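Side-chain contacts in Peptide/nickel transport system substrate-binding protein (Listeria monocytogenes serotype 1/2a, PDB 5KZT), which binds peptides as the extracellular receptor component of what is probably an ABC-type oligopeptide uptake system: residues Q304-D308 with T309-N313; S382-F385 with I386-Q389; Q411-N415 with Q416-F420; K139-D142 with D143-E147. All blocks are in the same frame, centred on the assembly; numbering follows the deposited sequence.

Interaction 1 (Q304-D308 with T309-N313); sequences QSYTD and TVLKN
Tyr-306 and Val-310, one helical turn apart, make the tight part of this contact. Val-310 CB sits 4.3 Å from the centroid of the Tyr-306 ring and 11° off its normal, a CH-pi contact over the face. A chi1 of -178° carries the ring forward along the helix, over Val-310 of the next turn. From another direction Leu-311 CD1 approaches Tyr-306 CE2 at 3.8 Å and also meets Thr-307 CG2, giving a compact apolar group backed by Tyr-495. The tyrosine hydroxyl leaves this group to hydrogen-bond with Ser-382. Ser-305 O takes the hydroxyl Thr-309 OG1 at 2.7 Å, from above its carbonyl plane.

Asp-308 marks the exposed side. Its OD1 receives Gln-304 NE2 at 3.2 Å, while the extended Lys-312 chain passes its carbonyl and ends in a salt bridge to Asp-253. Here the helix closes with a wide, pi-type turn, and Lys-312 takes positive phi. Water 1 accepts from Asn-313 N and lies 3.1 Å from Thr-307 O, to which it may donate. The wide turn leaves Thr-307 O bonded by Lys-312 N, five residues on (2.9 Å, 168°), while the apolar flank fixes the tyrosine ring.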
loop_
_atom_site.group_PDB
_atom_site.type_symbol
_atom_site.label_atom_id
_atom_site.label_comp_id
_atom_site.label_asym_id
_atom_site.label_seq_id
_atom_site.Cartn_x
_atom_site.Cartn_y
_atom_site.Cartn_z
ATOM N N GLN A 304 1.607 -20.686 -11.243
ATOM C CA GLN A 304 0.302 -21.340 -11.156
ATOM C C GLN A 304 0.256 -22.251 -9.944
ATOM O O GLN A 304 -0.688 -22.190 -9.149
ATOM C CB GLN A 304 -0.019 -22.118 -12.439
ATOM C CG GLN A 304 -1.445 -22.667 -12.514
ATOM C CD GLN A 304 -2.452 -21.544 -12.564
ATOM O OE1 GLN A 304 -2.419 -20.730 -13.489
ATOM N NE2 GLN A 304 -3.338 -21.467 -11.557
ATOM N N SER A 305 1.292 -23.075 -9.791
ATOM C CA SER A 305 1.381 -24.009 -8.678
ATOM C C SER A 305 1.439 -23.259 -7.355
ATOM O O SER A 305 0.767 -23.648 -6.401
ATOM C CB SER A 305 2.606 -24.910 -8.822
ATOM O OG SER A 305 2.672 -25.812 -7.750
ATOM N N TYR A 306 2.229 -22.181 -7.325
ATOM C CA TYR A 306 2.297 -21.286 -6.175
ATOM C C TYR A 306 0.898 -20.895 -5.693
ATOM O O TYR A 306 0.550 -21.139 -4.538
ATOM C CB TYR A 306 3.115 -20.022 -6.502
ATOM C CG TYR A 306 3.249 -19.107 -5.322
ATOM C CD1 TYR A 306 4.292 -19.269 -4.417
ATOM C CD2 TYR A 306 2.323 -18.097 -5.084
ATOM C CE1 TYR A 306 4.422 -18.447 -3.316
ATOM C CE2 TYR A 306 2.441 -17.272 -3.977
ATOM C CZ TYR A 306 3.502 -17.450 -3.099
ATOM O OH TYR A 306 3.639 -16.640 -2.000
ATOM N N THR A 307 0.091 -20.312 -6.573
ATOM C CA THR A 307 -1.245 -19.861 -6.163
ATOM C C THR A 307 -2.163 -21.026 -5.803
ATOM O O THR A 307 -2.952 -20.907 -4.865
ATOM C CB THR A 307 -1.948 -18.995 -7.221
ATOM O OG1 THR A 307 -2.120 -19.742 -8.422
ATOM C CG2 THR A 307 -1.142 -17.769 -7.519
ATOM N N ASP A 308 -2.049 -22.137 -6.541
ATOM C CA ASP A 308 -2.839 -23.360 -6.279
ATOM C C ASP A 308 -2.455 -24.098 -5.002
ATOM O O ASP A 308 -3.211 -24.942 -4.537
ATOM C CB ASP A 308 -2.673 -24.397 -7.413
ATOM C CG ASP A 308 -3.320 -23.983 -8.736
ATOM O OD1 ASP A 308 -4.044 -22.965 -8.794
ATOM O OD2 ASP A 308 -3.082 -24.702 -9.744
ATOM N N THR A 309 -1.244 -23.870 -4.506
ATOM C CA THR A 309 -0.696 -24.615 -3.376
ATOM C C THR A 309 -0.603 -23.749 -2.136
ATOM O O THR A 309 -1.079 -24.132 -1.074
ATOM C CB THR A 309 0.716 -25.146 -3.726
ATOM O OG1 THR A 309 0.621 -25.933 -4.921
ATOM C CG2 THR A 309 1.314 -25.992 -2.586
ATOM N N VAL A 310 0.023 -22.591 -2.267
ATOM C CA VAL A 310 0.280 -21.724 -1.113
ATOM C C VAL A 310 -0.913 -20.843 -0.736
ATOM O O VAL A 310 -1.189 -20.683 0.445
ATOM C CB VAL A 310 1.536 -20.859 -1.349
ATOM C CG1 VAL A 310 1.735 -19.834 -0.229
ATOM C CG2 VAL A 310 2.756 -21.758 -1.510
ATOM N N LEU A 311 -1.601 -20.275 -1.719
ATOM C CA LEU A 311 -2.656 -19.285 -1.464
ATOM C C LEU A 311 -4.066 -19.873 -1.370
ATOM O O LEU A 311 -4.721 -19.756 -0.340
ATOM C CB LEU A 311 -2.604 -18.191 -2.531
ATOM C CG LEU A 311 -1.298 -17.380 -2.514
ATOM C CD1 LEU A 311 -1.287 -16.377 -3.646
ATOM C CD2 LEU A 311 -1.079 -16.663 -1.191
ATOM N N LYS A 312 -4.524 -20.494 -2.449
ATOM C CA LYS A 312 -5.825 -21.182 -2.482
ATOM C C LYS A 312 -6.982 -20.297 -2.023
ATOM O O LYS A 312 -7.880 -20.765 -1.309
ATOM C CB LYS A 312 -5.783 -22.458 -1.625
ATOM C CG LYS A 312 -4.798 -23.518 -2.106
ATOM C CD LYS A 312 -5.070 -24.836 -1.385
ATOM C CE LYS A 312 -4.204 -25.954 -1.919
ATOM N NZ LYS A 312 -4.308 -27.189 -1.104
ATOM N N ASN A 313 -6.959 -19.029 -2.422
ATOM C CA ASN A 313 -7.850 -18.033 -1.839
ATOM C C ASN A 313 -8.453 -17.109 -2.880
ATOM O O ASN A 313 -8.916 -16.020 -2.542
ATOM C CB ASN A 313 -7.084 -17.217 -0.775
ATOM C CG ASN A 313 -5.922 -16.429 -1.352
ATOM O OD1 ASN A 313 -5.726 -16.380 -2.560
ATOM N ND2 ASN A 313 -5.134 -15.806 -0.478
HETATM O O HOH W 1 -5.341 -18.901 -5.106
#

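Interaction 2 (S382-F385 with I386-Q389); sequences SSEF and IQDQ
Ser-383 O receives Gln-387 N at 2.8 Å in a nearly straight bond, the shortest of four successive i to i+4 backbone bonds; in the next, Asp-388 N reaches Glu-384 O at 3.0 Å. These bonds fix which side chains come together one turn apart, and Phe-385 with Gln-389 is the most extensive of those pairs. The two lie side by side and point the same way, with the ring and amide planes only 6° from parallel. Gln-389 CG touches Phe-385 CE1 at 3.5 Å, and the amide nitrogen NE2 of Gln-389 stands 3.7 Å from Phe-385 CZ. A bend at chi2 folds the glutamine back along the ring instead of letting it run straight out, and its OE1 accepts from the backbone N of Asp-302.

The helix, 377-393, is the crossover of a beta-alpha-beta unit between strands 367-374 and 397-404. Its faces are used accordingly: Ile-386 packs on Phe-371 and Met-422 of the sheet, Gln-387 NE2 donates to Val-399 O, and Phe-385 packs on Ser-305, Thr-309 and Val-310 of helix 303-311. Within the helix, Ile-386 CD1 rests 3.9 Å from Ser-382 OG, which is itself hydrogen-bonded to Tyr-306 OH.

Asp-388 is less certain. Its OD2 lies over one face of the Phe-385 ring, offset toward the rim, with the carboxylate plane 84° from the ring plane. The same OD2 is 3.0 Å from Phe-385 O, two acceptors facing each other, and chi1 (131°) is nearly eclipsed; the modelled position of this carboxylate is therefore doubtful.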
loop_
_atom_site.group_PDB
_atom_site.type_symbol
_atom_site.label_atom_id
_atom_site.label_comp_id
_atom_site.label_asym_id
_atom_site.label_seq_id
_atom_site.Cartn_x
_atom_site.Cartn_y
_atom_site.Cartn_z
ATOM N N SER A 382 5.034 -19.917 1.875
ATOM C CA SER A 382 5.386 -19.259 0.634
ATOM C C SER A 382 6.881 -19.333 0.376
ATOM O O SER A 382 7.307 -19.758 -0.693
ATOM C CB SER A 382 4.936 -17.798 0.656
ATOM O OG SER A 382 5.559 -17.052 -0.358
ATOM N N SER A 383 7.657 -18.918 1.366
ATOM C CA SER A 383 9.120 -18.932 1.276
ATOM C C SER A 383 9.710 -20.326 1.046
ATOM O O SER A 383 10.640 -20.487 0.239
ATOM C CB SER A 383 9.713 -18.318 2.531
ATOM O OG SER A 383 9.445 -16.920 2.540
ATOM N N GLU A 384 9.189 -21.312 1.764
ATOM C CA GLU A 384 9.621 -22.715 1.577
ATOM C C GLU A 384 9.296 -23.224 0.156
ATOM O O GLU A 384 10.103 -23.934 -0.451
ATOM C CB GLU A 384 9.037 -23.634 2.679
ATOM C CG GLU A 384 9.864 -23.623 3.982
ATOM C CD GLU A 384 9.137 -24.129 5.237
ATOM O OE1 GLU A 384 9.823 -24.548 6.195
ATOM O OE2 GLU A 384 7.886 -24.094 5.307
ATOM N N PHE A 385 8.147 -22.825 -0.387
ATOM C CA PHE A 385 7.780 -23.148 -1.776
ATOM C C PHE A 385 8.745 -22.529 -2.794
ATOM O O PHE A 385 9.207 -23.208 -3.704
ATOM C CB PHE A 385 6.340 -22.703 -2.074
ATOM C CG PHE A 385 5.829 -23.115 -3.431
ATOM C CD1 PHE A 385 6.093 -22.337 -4.560
ATOM C CD2 PHE A 385 5.042 -24.257 -3.578
ATOM C CE1 PHE A 385 5.612 -22.703 -5.807
ATOM C CE2 PHE A 385 4.551 -24.621 -4.823
ATOM C CZ PHE A 385 4.849 -23.850 -5.940
ATOM N N ILE A 386 9.033 -21.239 -2.634
ATOM C CA ILE A 386 9.944 -20.541 -3.532
ATOM C C ILE A 386 11.366 -21.103 -3.420
ATOM O O ILE A 386 12.016 -21.346 -4.437
ATOM C CB ILE A 386 9.902 -19.010 -3.294
ATOM C CG1 ILE A 386 8.559 -18.469 -3.778
ATOM C CG2 ILE A 386 11.008 -18.285 -4.046
ATOM C CD1 ILE A 386 8.203 -17.142 -3.198
ATOM N N GLN A 387 11.832 -21.327 -2.195
ATOM C CA GLN A 387 13.126 -21.991 -1.975
ATOM C C GLN A 387 13.186 -23.322 -2.754
ATOM O O GLN A 387 14.152 -23.579 -3.495
ATOM C CB GLN A 387 13.353 -22.225 -0.484
ATOM C CG GLN A 387 14.574 -23.074 -0.111
ATOM C CD GLN A 387 14.664 -23.313 1.386
ATOM O OE1 GLN A 387 13.828 -24.003 1.980
ATOM N NE2 GLN A 387 15.694 -22.776 1.997
ATOM N N ASP A 388 12.155 -24.148 -2.573
ATOM C CA ASP A 388 12.014 -25.432 -3.289
ATOM C C ASP A 388 12.129 -25.245 -4.813
ATOM O O ASP A 388 12.908 -25.949 -5.464
ATOM C CB ASP A 388 10.728 -26.182 -2.815
ATOM C CG ASP A 388 9.809 -26.695 -3.960
ATOM O OD1 ASP A 388 10.189 -27.683 -4.640
ATOM O OD2 ASP A 388 8.657 -26.139 -4.113
ATOM N N GLN A 389 11.408 -24.264 -5.360
ATOM C CA GLN A 389 11.356 -24.038 -6.804
ATOM C C GLN A 389 12.716 -23.637 -7.367
ATOM O O GLN A 389 13.227 -24.247 -8.321
ATOM C CB GLN A 389 10.325 -22.962 -7.133
ATOM C CG GLN A 389 8.888 -23.397 -6.884
ATOM C CD GLN A 389 8.311 -24.216 -8.016
ATOM O OE1 GLN A 389 8.389 -23.827 -9.180
ATOM N NE2 GLN A 389 7.718 -25.355 -7.685
#

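Interaction 3 (Q411-N415 with Q416-F420); sequences QNDQN and QDYDF
Backbone bonds come first: Asp-417 N donates to Asn-412 O at 2.9 Å and 160°, and Gln-416 N donates to Asp-413 O at 3.0 Å. Gln-416 has positive phi, so the pair of bonds defines a Schellman motif ending helix 406-414. Beyond it the chain runs through a short loop into strand 420-425 of the large mixed sheet.

Water supplies the second kind of link. Water 2 joins three side chains, donating to Asn-412 OD1 at 2.9 Å and to Asp-417 OD2 at 3.2 Å while accepting from Asn-415 ND2 at 3.0 Å. Asp-417 turns its other oxygen, OD1, to Arg-281 in a salt bridge.

The third kind is side-chain packing. Tyr-418 and Asp-413 lie alongside each other, pointing the same way, with ring and carboxylate planes 40° apart. Asp-413 OD1 is 3.7 Å from Tyr-418 CE1, while Tyr-418 CD1 comes 3.8 Å from Asn-412 O. A first torsion of 74° places the tyrosine CG between its own N and carbonyl carbon, folding the ring back against the last helical turn. Each polar end is committed elsewhere: Asp-413 OD1 to Lys-276, Tyr-418 OH to Arg-447 O.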
loop_
_atom_site.group_PDB
_atom_site.type_symbol
_atom_site.label_atom_id
_atom_site.label_comp_id
_atom_site.label_asym_id
_atom_site.label_seq_id
_atom_site.Cartn_x
_atom_site.Cartn_y
_atom_site.Cartn_z
ATOM N N GLN A 411 11.626 -1.872 6.841
ATOM C CA GLN A 411 12.857 -1.159 7.250
ATOM C C GLN A 411 14.067 -1.623 6.463
ATOM O O GLN A 411 14.869 -0.798 6.009
ATOM C CB GLN A 411 13.150 -1.341 8.738
ATOM C CG GLN A 411 12.194 -0.586 9.637
ATOM C CD GLN A 411 12.363 -0.887 11.136
ATOM O OE1 GLN A 411 12.713 -2.010 11.569
ATOM N NE2 GLN A 411 12.120 0.133 11.941
ATOM N N ASN A 412 14.215 -2.940 6.344
ATOM C CA ASN A 412 15.334 -3.512 5.584
ATOM C C ASN A 412 15.220 -3.135 4.102
ATOM O O ASN A 412 16.230 -2.923 3.433
ATOM C CB ASN A 412 15.399 -5.037 5.726
ATOM C CG ASN A 412 15.677 -5.491 7.138
ATOM O OD1 ASN A 412 15.971 -4.679 8.020
ATOM N ND2 ASN A 412 15.538 -6.796 7.378
ATOM N N ASP A 413 13.987 -3.057 3.594
ATOM C CA ASP A 413 13.743 -2.606 2.220
ATOM C C ASP A 413 14.251 -1.173 2.037
ATOM O O ASP A 413 15.086 -0.922 1.150
ATOM C CB ASP A 413 12.255 -2.723 1.859
ATOM C CG ASP A 413 11.971 -2.330 0.429
ATOM O OD1 ASP A 413 12.414 -3.077 -0.482
ATOM O OD2 ASP A 413 11.308 -1.266 0.208
ATOM N N GLN A 414 13.813 -0.258 2.894
ATOM C CA GLN A 414 14.274 1.144 2.833
ATOM C C GLN A 414 15.802 1.259 2.912
ATOM O O GLN A 414 16.386 2.099 2.224
ATOM C CB GLN A 414 13.674 2.015 3.951
ATOM C CG GLN A 414 12.176 2.300 3.844
ATOM C CD GLN A 414 11.833 3.079 2.577
ATOM O OE1 GLN A 414 12.419 4.146 2.326
ATOM N NE2 GLN A 414 10.930 2.528 1.741
ATOM N N ASN A 415 16.421 0.420 3.747
ATOM C CA ASN A 415 17.878 0.408 3.941
ATOM C C ASN A 415 18.663 -0.355 2.859
ATOM O O ASN A 415 19.894 -0.351 2.877
ATOM C CB ASN A 415 18.234 -0.205 5.313
ATOM C CG ASN A 415 17.750 0.631 6.488
ATOM O OD1 ASN A 415 17.516 1.836 6.368
ATOM N ND2 ASN A 415 17.614 -0.010 7.647
ATOM N N GLN A 416 17.965 -1.004 1.926
ATOM C CA GLN A 416 18.581 -1.925 0.965
ATOM C C GLN A 416 19.402 -3.038 1.603
ATOM O O GLN A 416 20.395 -3.505 1.046
ATOM C CB GLN A 416 19.376 -1.157 -0.098
ATOM C CG GLN A 416 18.472 -0.724 -1.218
ATOM C CD GLN A 416 19.154 0.090 -2.267
ATOM O OE1 GLN A 416 19.117 1.303 -2.226
ATOM N NE2 GLN A 416 19.758 -0.579 -3.239
ATOM N N ASP A 417 18.950 -3.498 2.758
ATOM C CA ASP A 417 19.652 -4.510 3.507
ATOM C C ASP A 417 18.918 -5.821 3.278
ATOM O O ASP A 417 18.313 -6.383 4.180
ATOM C CB ASP A 417 19.697 -4.083 4.982
ATOM C CG ASP A 417 20.734 -4.814 5.781
ATOM O OD1 ASP A 417 21.822 -5.161 5.247
ATOM O OD2 ASP A 417 20.480 -5.025 6.992
ATOM N N TYR A 418 18.979 -6.298 2.046
ATOM C CA TYR A 418 18.320 -7.538 1.627
ATOM C C TYR A 418 18.912 -7.937 0.266
ATOM O O TYR A 418 19.581 -7.124 -0.383
ATOM C CB TYR A 418 16.778 -7.359 1.567
ATOM C CG TYR A 418 16.264 -6.558 0.390
ATOM C CD1 TYR A 418 16.303 -5.166 0.414
ATOM C CD2 TYR A 418 15.730 -7.188 -0.742
ATOM C CE1 TYR A 418 15.880 -4.403 -0.673
ATOM C CE2 TYR A 418 15.246 -6.433 -1.819
ATOM C CZ TYR A 418 15.329 -5.039 -1.771
ATOM O OH TYR A 418 14.902 -4.271 -2.815
ATOM N N ASP A 419 18.723 -9.185 -0.147
ATOM C CA ASP A 419 19.169 -9.630 -1.469
ATOM C C ASP A 419 18.001 -9.628 -2.450
ATOM O O ASP A 419 18.031 -8.980 -3.501
ATOM C CB ASP A 419 19.759 -11.036 -1.399
ATOM C CG ASP A 419 21.007 -11.121 -0.566
ATOM O OD1 ASP A 419 21.690 -10.094 -0.334
ATOM O OD2 ASP A 419 21.323 -12.258 -0.157
ATOM N N PHE A 420 16.977 -10.387 -2.095
ATOM C CA PHE A 420 15.718 -10.381 -2.807
ATOM C C PHE A 420 14.596 -10.675 -1.827
ATOM O O PHE A 420 14.848 -11.221 -0.746
ATOM C CB PHE A 420 15.726 -11.247 -4.087
ATOM C CG PHE A 420 15.804 -12.752 -3.890
ATOM C CD1 PHE A 420 16.645 -13.347 -2.973
ATOM C CD2 PHE A 420 15.063 -13.584 -4.724
ATOM C CE1 PHE A 420 16.709 -14.736 -2.849
ATOM C CE2 PHE A 420 15.128 -14.972 -4.613
ATOM C CZ PHE A 420 15.956 -15.548 -3.677
HETATM O O HOH W 2 18.189 -2.904 7.752
HETATM O O HOH W 3 15.380 -7.991 4.651
HETATM O O HOH W 4 22.500 -1.565 1.953
#

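Interaction 4 (K139-D142 with D143-E147); sequences KAVD and DYTLE
Asp-142 meets Thr-145 across the tight end of the hairpin, and its side chain can be traced outward. CB lies beside the following peptide nitrogen. From there chi1 (63°) tucks the carboxylate in over the backbone of the turn; CG of Asp-142 stands 3.6 Å from Thr-145 OG1. At the tip, OD1 has two donors. Tyr-144 N reaches it at 3.0 Å on the anti side of the carboxylate, an Asx turn, and Thr-145 OG1 also bonds to it at 3.0 Å, from above the carboxylate plane. Asp-142 OD2 is farther from Thr-145 OG1, at 3.5 Å, and takes no bond from it.

The main chain makes the same turn: Thr-145 N donates to Asp-142 O at 3.3 Å. Farther along, Val-141 CG2 touches Glu-147 CB at 3.8 Å, and Lys-139 and Glu-147 form a hydrogen-bonded antiparallel pair, Glu-147 N reaching Lys-139 O at 3.0 Å. Their side chains run alongside each other without their charged atoms meeting. Leu-146 instead packs on helix 94-105. Val-141 N (2.9 Å) and Asp-142 N both donate weakly to Thr-145 O: a beta hairpin whose classic bulge runs directly into the type I turn, sharing Asp-142.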
loop_
_atom_site.group_PDB
_atom_site.type_symbol
_atom_site.label_atom_id
_atom_site.label_comp_id
_atom_site.label_asym_id
_atom_site.label_seq_id
_atom_site.Cartn_x
_atom_site.Cartn_y
_atom_site.Cartn_z
ATOM N N LYS A 139 -2.110 27.362 -0.035
ATOM C CA LYS A 139 -2.236 28.628 0.683
ATOM C C LYS A 139 -3.478 28.589 1.555
ATOM O O LYS A 139 -4.540 28.153 1.094
ATOM C CB LYS A 139 -2.494 29.772 -0.305
ATOM C CG LYS A 139 -1.336 30.642 -0.700
ATOM C CD LYS A 139 -1.834 31.699 -1.684
ATOM C CE LYS A 139 -0.713 32.531 -2.304
ATOM N NZ LYS A 139 0.280 31.669 -3.014
ATOM N N ALA A 140 -3.348 29.081 2.791
ATOM C CA ALA A 140 -4.498 29.340 3.635
ATOM C C ALA A 140 -4.955 30.750 3.273
ATOM O O ALA A 140 -4.366 31.738 3.705
ATOM C CB ALA A 140 -4.136 29.249 5.102
ATOM N N VAL A 141 -5.994 30.831 2.461
ATOM C CA VAL A 141 -6.597 32.109 2.094
ATOM C C VAL A 141 -7.210 32.770 3.353
ATOM O O VAL A 141 -7.101 33.977 3.555
ATOM C CB VAL A 141 -7.645 31.906 0.976
ATOM C CG1 VAL A 141 -8.450 33.164 0.719
ATOM C CG2 VAL A 141 -6.948 31.445 -0.309
ATOM N N ASP A 142 -7.867 31.955 4.171
ATOM C CA ASP A 142 -8.259 32.327 5.514
ATOM C C ASP A 142 -8.324 31.018 6.320
ATOM O O ASP A 142 -7.963 29.943 5.794
ATOM C CB ASP A 142 -9.563 33.170 5.520
ATOM C CG ASP A 142 -10.799 32.431 4.974
ATOM O OD1 ASP A 142 -10.968 31.218 5.157
ATOM O OD2 ASP A 142 -11.665 33.100 4.386
ATOM N N ASP A 143 -8.766 31.073 7.573
ATOM C CA ASP A 143 -8.726 29.870 8.405
ATOM C C ASP A 143 -9.595 28.710 7.895
ATOM O O ASP A 143 -9.325 27.551 8.246
ATOM C CB ASP A 143 -9.011 30.216 9.880
ATOM C CG ASP A 143 -7.862 31.005 10.518
ATOM O OD1 ASP A 143 -6.745 31.003 9.961
ATOM O OD2 ASP A 143 -8.066 31.650 11.567
ATOM N N TYR A 144 -10.595 28.985 7.051
ATOM C CA TYR A 144 -11.447 27.924 6.495
ATOM C C TYR A 144 -11.494 27.875 4.959
ATOM O O TYR A 144 -12.440 27.345 4.390
ATOM C CB TYR A 144 -12.849 28.034 7.119
ATOM C CG TYR A 144 -12.760 27.828 8.614
ATOM C CD1 TYR A 144 -12.743 26.536 9.158
ATOM C CD2 TYR A 144 -12.608 28.920 9.486
ATOM C CE1 TYR A 144 -12.608 26.336 10.527
ATOM C CE2 TYR A 144 -12.470 28.729 10.859
ATOM C CZ TYR A 144 -12.469 27.442 11.372
ATOM O OH TYR A 144 -12.336 27.260 12.731
ATOM N N THR A 145 -10.465 28.407 4.294
ATOM C CA THR A 145 -10.374 28.381 2.829
ATOM C C THR A 145 -8.945 28.080 2.375
ATOM O O THR A 145 -7.996 28.745 2.820
ATOM C CB THR A 145 -10.815 29.725 2.214
ATOM O OG1 THR A 145 -12.126 30.039 2.686
ATOM C CG2 THR A 145 -10.813 29.680 0.651
ATOM N N LEU A 146 -8.812 27.079 1.499
ATOM C CA LEU A 146 -7.541 26.756 0.840
ATOM C C LEU A 146 -7.579 27.133 -0.627
ATOM O O LEU A 146 -8.630 27.031 -1.296
ATOM C CB LEU A 146 -7.242 25.261 0.912
ATOM C CG LEU A 146 -6.927 24.659 2.268
ATOM C CD1 LEU A 146 -6.991 23.152 2.172
ATOM C CD2 LEU A 146 -5.572 25.129 2.784
ATOM N N GLU A 147 -6.420 27.568 -1.129
ATOM C CA GLU A 147 -6.174 27.602 -2.544
ATOM C C GLU A 147 -5.037 26.625 -2.829
ATOM O O GLU A 147 -3.918 26.832 -2.352
ATOM C CB GLU A 147 -5.793 28.988 -3.027
ATOM C CG GLU A 147 -5.791 29.080 -4.548
ATOM C CD GLU A 147 -5.126 30.333 -5.069
ATOM O OE1 GLU A 147 -3.859 30.425 -5.023
ATOM O OE2 GLU A 147 -5.862 31.224 -5.545
#

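Overall arrangement
Interactions 1 and 2 lie on two packed helices, 303-311 and 377-393: their centres are 12 Å apart and they touch directly. Tyr-306 OH lies 2.6 Å from Ser-382 OG in a hydrogen bond, and Val-310 CG2 packs 3.7 Å from Phe-385 CB. Both also reach the bound peptide, since Leu-311 and Ser-382 pack on a basic side chain of it. Interaction 3 follows interaction 2 along the chain; its nearest atoms are about 5 Å away without contact, and strand 420-425, which it leads into, underlies helix 377-393. Interaction 4 stands apart, with its centre 52 Å from that of interaction 1 and on the opposite side of the chain's centre.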